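Local atomic coordinates of heme oxygenase (mycobilin-producing) (Mycobacterium tuberculosis, PDB entry 6DS8), a protein that catalyses the oxidative breakdown of heme to mycobilin with release of iron, using a suitable electron donor, and works as a homodimer. Residues 2-7 with 52-57. The protein carries 1 engineered substitution. Sequence-based numbering, arbitrary orientation.
With MNH (manganese protoporphyrin IX), chain D.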
ATOM      1  N   VAL A   2      -2.491   2.205 -11.256  1.00 26.67           N
ATOM      2  CA  VAL A   2      -3.433   1.831 -10.212  1.00 29.47           C
ATOM      3  C   VAL A   2      -2.762   0.942  -9.162  1.00 28.34           C
ATOM      4  O   VAL A   2      -1.720   0.309  -9.376  1.00 24.21           O
ATOM      5  CB  VAL A   2      -4.684   1.134 -10.792  1.00 25.68           C
ATOM      6  CG1 VAL A   2      -5.393   2.098 -11.734  1.00 22.91           C
ATOM      7  CG2 VAL A   2      -4.298  -0.165 -11.491  1.00 22.25           C
ATOM      8  N   VAL A   3      -3.416   0.866  -8.015  1.00 29.97           N
ATOM      9  CA  VAL A   3      -3.029  -0.062  -6.971  1.00 28.44           C
ATOM     10  C   VAL A   3      -4.267  -0.841  -6.567  1.00 25.47           C
ATOM     11  O   VAL A   3      -5.348  -0.255  -6.417  1.00 23.92           O
ATOM     12  CB  VAL A   3      -2.415   0.678  -5.776  1.00 28.06           C
ATOM     13  CG1 VAL A   3      -2.491  -0.188  -4.539  1.00 24.14           C
ATOM     14  CG2 VAL A   3      -0.990   1.125  -6.124  1.00 23.37           C
ATOM     15  N   LYS A   4      -4.121  -2.170  -6.493  1.00 25.07           N
ATOM     16  CA  LYS A   4      -5.134  -3.095  -5.979  1.00 25.31           C
ATOM     17  C   LYS A   4      -4.531  -3.838  -4.781  1.00 25.70           C
ATOM     18  O   LYS A   4      -3.642  -4.685  -4.943  1.00 23.69           O
ATOM     19  CB  LYS A   4      -5.592  -4.098  -7.054  1.00 27.73           C
ATOM     20  CG  LYS A   4      -5.816  -3.575  -8.480  1.00 25.90           C
ATOM     21  CD  LYS A   4      -7.230  -3.067  -8.659  1.00 31.07           C
ATOM     22  CE  LYS A   4      -7.424  -2.291  -9.980  1.00 31.05           C
ATOM     23  NZ  LYS A   4      -8.635  -1.422  -9.896  1.00 23.15           N
ATOM     24  N   ILE A   5      -4.997  -3.519  -3.584  1.00 23.20           N
ATOM     25  CA  ILE A   5      -4.595  -4.211  -2.362  1.00 22.04           C
ATOM     26  C   ILE A   5      -5.653  -5.250  -2.042  1.00 22.31           C
ATOM     27  O   ILE A   5      -6.819  -4.900  -1.833  1.00 22.48           O
ATOM     28  CB  ILE A   5      -4.443  -3.229  -1.186  1.00 21.22           C
ATOM     29  CG1 ILE A   5      -3.540  -2.053  -1.587  1.00 21.08           C
ATOM     30  CG2 ILE A   5      -3.945  -3.958   0.060  1.00 17.43           C
ATOM     31  CD1 ILE A   5      -3.363  -1.018  -0.488  1.00 22.00           C
ATOM     32  N   ASN A   6      -5.278  -6.520  -1.963  1.00 20.47           N
ATOM     33  CA  ASN A   6      -6.187  -7.488  -1.369  1.00 20.79           C
ATOM     34  C   ASN A   6      -5.906  -7.588   0.134  1.00 20.73           C
ATOM     35  O   ASN A   6      -4.819  -8.023   0.549  1.00 20.59           O
ATOM     36  CB  ASN A   6      -6.104  -8.856  -2.058  1.00 19.89           C
ATOM     37  CG  ASN A   6      -7.461  -9.598  -2.012  1.00 27.03           C
ATOM     38  OD1 ASN A   6      -8.519  -8.949  -2.116  1.00 21.56           O
ATOM     39  ND2 ASN A   6      -7.442 -10.941  -1.804  1.00 25.06           N
ATOM     40  N   ALA A   7      -6.884  -7.189   0.935  1.00 19.05           N
ATOM     41  CA  ALA A   7      -6.800  -7.196   2.413  1.00 21.82           C
ATOM     42  C   ALA A   7      -7.360  -8.517   2.937  1.00 25.33           C
ATOM     43  O   ALA A   7      -8.561  -8.700   2.948  1.00 25.61           O
ATOM     44  CB  ALA A   7      -7.470  -5.988   3.000  1.00 16.55           C
ATOM     45  N   VAL A  52      -1.971  -7.501   0.446  1.00 21.86           N
ATOM     46  CA  VAL A  52      -1.282  -7.893  -0.788  1.00 17.72           C
ATOM     47  C   VAL A  52      -1.388  -6.706  -1.748  1.00 23.89           C
ATOM     48  O   VAL A  52      -2.451  -6.448  -2.343  1.00 22.32           O
ATOM     49  CB  VAL A  52      -1.870  -9.171  -1.387  1.00 23.01           C
ATOM     50  CG1 VAL A  52      -1.079  -9.590  -2.632  1.00 20.90           C
ATOM     51  CG2 VAL A  52      -1.902 -10.292  -0.334  1.00 18.09           C
ATOM     52  N   VAL A  53      -0.299  -5.940  -1.853  1.00 21.58           N
ATOM     53  CA  VAL A  53      -0.280  -4.668  -2.567  1.00 22.28           C
ATOM     54  C   VAL A  53       0.296  -4.867  -3.959  1.00 25.08           C
ATOM     55  O   VAL A  53       1.484  -5.196  -4.102  1.00 21.10           O
ATOM     56  CB  VAL A  53       0.540  -3.631  -1.798  1.00 25.60           C
ATOM     57  CG1 VAL A  53       0.345  -2.256  -2.406  1.00 22.15           C
ATOM     58  CG2 VAL A  53       0.112  -3.664  -0.341  1.00 24.18           C
ATOM     59  N   THR A  54      -0.540  -4.650  -4.987  1.00 24.09           N
ATOM     60  CA  THR A  54      -0.134  -4.792  -6.382  1.00 26.50           C
ATOM     61  C   THR A  54      -0.292  -3.462  -7.113  1.00 28.36           C
ATOM     62  O   THR A  54      -1.244  -2.703  -6.857  1.00 26.13           O
ATOM     63  CB  THR A  54      -0.929  -5.898  -7.103  1.00 25.16           C
ATOM     64  OG1 THR A  54      -2.267  -5.459  -7.416  1.00 19.06           O
ATOM     65  CG2 THR A  54      -0.972  -7.160  -6.224  1.00 21.57           C
ATOM     66  N   HIS A  55       0.678  -3.178  -7.997  1.00 27.89           N
ATOM     67  CA  HIS A  55       0.752  -1.946  -8.777  1.00 29.71           C
ATOM     68  C   HIS A  55       0.631  -2.308 -10.246  1.00 31.34           C
ATOM     69  O   HIS A  55       1.244  -3.281 -10.706  1.00 33.34           O
ATOM     70  CB  HIS A  55       2.072  -1.185  -8.568  1.00 30.68           C
ATOM     71  CG  HIS A  55       2.391  -0.900  -7.135  1.00 36.81           C
ATOM     72  ND1 HIS A  55       2.699  -1.894  -6.225  1.00 39.00           N
ATOM     73  CD2 HIS A  55       2.459   0.271  -6.454  1.00 33.94           C
ATOM     74  CE1 HIS A  55       2.941  -1.349  -5.044  1.00 40.40           C
ATOM     75  NE2 HIS A  55       2.806  -0.035  -5.156  1.00 43.69           N
ATOM     76  N   TRP A  56      -0.167  -1.547 -10.988  1.00 26.77           N
ATOM     77  CA  TRP A  56      -0.357  -1.847 -12.405  1.00 30.50           C
ATOM     78  C   TRP A  56      -0.360  -0.553 -13.197  1.00 30.59           C
ATOM     79  O   TRP A  56      -0.745   0.517 -12.693  1.00 26.18           O
ATOM     80  CB  TRP A  56      -1.654  -2.627 -12.697  1.00 24.32           C
ATOM     81  CG  TRP A  56      -1.780  -3.831 -11.876  1.00 26.92           C
ATOM     82  CD1 TRP A  56      -2.088  -3.880 -10.529  1.00 23.81           C
ATOM     83  CD2 TRP A  56      -1.608  -5.192 -12.297  1.00 30.87           C
ATOM     84  NE1 TRP A  56      -2.102  -5.178 -10.101  1.00 26.27           N
ATOM     85  CE2 TRP A  56      -1.822  -6.012 -11.152  1.00 27.57           C
ATOM     86  CE3 TRP A  56      -1.306  -5.802 -13.523  1.00 29.62           C
ATOM     87  CZ2 TRP A  56      -1.745  -7.412 -11.198  1.00 25.23           C
ATOM     88  CZ3 TRP A  56      -1.227  -7.206 -13.569  1.00 28.84           C
ATOM     89  CH2 TRP A  56      -1.437  -7.988 -12.407  1.00 27.61           C
ATOM     90  N   GLU A  57       0.098  -0.670 -14.447  1.00 32.69           N
ATOM     91  CA  GLU A  57       0.062   0.466 -15.360  1.00 34.25           C
ATOM     92  C   GLU A  57      -1.370   0.943 -15.559  1.00 31.80           C
ATOM     93  O   GLU A  57      -1.615   2.154 -15.676  1.00 29.26           O
ATOM     94  CB  GLU A  57       0.742   0.103 -16.684  1.00 30.58           C
ATOM     95  CG  GLU A  57       0.976   1.298 -17.592  1.00 41.77           C
ATOM     96  CD  GLU A  57       1.728   2.474 -16.910  1.00 49.15           C
ATOM     97  OE1 GLU A  57       2.879   2.276 -16.423  1.00 45.34           O
ATOM     98  OE2 GLU A  57       1.153   3.597 -16.861  1.00 47.19           O
TER
HETATM   99 MN   MNH D 202      -4.789 -13.642  -3.916  1.00 25.70          MN
HETATM  100  CHA MNH D 202      -6.015 -16.182  -2.349  1.00 20.63           C
HETATM  101  CHB MNH D 202      -7.918 -12.594  -4.517  1.00 21.71           C
HETATM  102  CHC MNH D 202      -3.726 -11.099  -5.752  1.00 23.55           C
HETATM  103  CHD MNH D 202      -2.012 -15.031  -4.154  1.00 22.06           C
HETATM  104  NA  MNH D 202      -6.742 -14.356  -3.563  1.00 23.55           N
HETATM  105  C1A MNH D 202      -7.079 -15.357  -2.673  1.00 25.15           C
HETATM  106  C2A MNH D 202      -8.506 -15.342  -2.382  1.00 26.80           C
HETATM  107  C3A MNH D 202      -9.117 -14.402  -3.132  1.00 24.94           C
HETATM  108  C4A MNH D 202      -7.981 -13.758  -3.786  1.00 25.44           C
HETATM  109  CMA MNH D 202     -10.574 -13.968  -3.230  1.00 20.90           C
HETATM  110  CAA MNH D 202      -9.118 -16.381  -1.441  1.00 26.98           C
HETATM  111  CBA MNH D 202      -9.192 -15.853   0.001  1.00 27.34           C
HETATM  112  CGA MNH D 202     -10.140 -16.533   1.010  1.00 35.25           C
HETATM  113  O1A MNH D 202     -10.488 -17.734   0.881  1.00 31.92           O
HETATM  114  O2A MNH D 202     -10.541 -15.767   1.937  1.00 34.08           O
HETATM  115  NB  MNH D 202      -5.776 -12.020  -5.028  1.00 22.23           N
HETATM  116  C1B MNH D 202      -7.115 -11.694  -5.181  1.00 23.88           C
HETATM  117  C2B MNH D 202      -7.386 -10.415  -5.801  1.00 29.44           C
HETATM  118  C3B MNH D 202      -6.061  -9.962  -5.889  1.00 29.36           C
HETATM  119  C4B MNH D 202      -5.083 -10.951  -5.568  1.00 25.36           C
HETATM  120  CMB MNH D 202      -8.817  -9.877  -5.938  1.00 22.27           C
HETATM  121  CAB MNH D 202      -5.543  -8.640  -6.416  1.00 27.35           C
HETATM  122  CBB MNH D 202      -4.644  -7.524  -5.911  1.00 25.37           C
HETATM  123  NC  MNH D 202      -3.016 -13.176  -5.021  1.00 23.52           N
HETATM  124  C1C MNH D 202      -2.666 -11.973  -5.605  1.00 25.30           C
HETATM  125  C2C MNH D 202      -1.285 -11.978  -6.030  1.00 22.10           C
HETATM  126  C3C MNH D 202      -0.782 -13.139  -5.578  1.00 23.38           C
HETATM  127  C4C MNH D 202      -1.848 -13.881  -4.917  1.00 26.93           C
HETATM  128  CMC MNH D 202      -0.579 -10.765  -6.669  1.00 23.83           C
HETATM  129  CAC MNH D 202       0.658 -13.590  -5.660  1.00 21.79           C
HETATM  130  CBC MNH D 202       1.336 -14.207  -6.856  1.00 30.59           C
HETATM  131  ND  MNH D 202      -4.023 -15.472  -3.300  1.00 25.10           N
HETATM  132  C1D MNH D 202      -2.704 -15.878  -3.321  1.00 25.79           C
HETATM  133  C2D MNH D 202      -2.458 -17.079  -2.520  1.00 23.39           C
HETATM  134  C3D MNH D 202      -3.703 -17.418  -2.107  1.00 28.80           C
HETATM  135  C4D MNH D 202      -4.654 -16.424  -2.534  1.00 27.19           C
HETATM  136  CMD MNH D 202      -1.138 -17.772  -2.283  1.00 24.55           C
HETATM  137  CAD MNH D 202      -4.055 -18.503  -1.093  1.00 30.09           C
HETATM  138  CBD MNH D 202      -4.255 -17.876   0.289  1.00 26.47           C
HETATM  139  CGD MNH D 202      -4.651 -18.782   1.439  1.00 32.59           C
HETATM  140  O1D MNH D 202      -4.337 -19.982   1.479  1.00 34.96           O
HETATM  141  O2D MNH D 202      -5.344 -18.275   2.365  1.00 31.56           O
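Val52 pairs with Asn6 on two central antiparallel strands in the four-stranded sheet of a dimeric alpha-beta barrel (ferredoxin-like) fold, at the end near the manganese protoporphyrin IX that occupies the heme pocket. Their backbones exchange two hydrogen bonds, and Val52 CG1 and the Asn6 side chain both lie against the porphyrin. Val53 turns to the other face of the sheet, where its CG1, anti to the backbone N (chi1 -170°), lies against both Val3 CG1 (4.1 Å) and Ile5 CG1 (4.0 Å). Val3 also packs on Leu41, and Ile5 on Phe51, of the second subunit. Back on the porphyrin side, Thr54 grips the carbonyl of Lys4 twice: its N comes from above the carbonyl plane, 3.1 Å from Lys4 O, while OG1 lies in that plane on a lone pair at 2.9 Å. The same hydroxyl and Thr54 CG2 touch the vinyl carbon CBB. The Lys4 chain bends at chi2, and its NZ makes salt bridges with Glu90 and Asp59. His55 CD2 rests 3.6 Å from Val3 CG2. Trp56 closes the ladder with paired backbone bonds to Val2; its NE1 donates in the ring plane to Thr54 OG1 at 2.7 Å, so this hydroxyl, accepting here and donating to Lys4 O, is fixed in rotation.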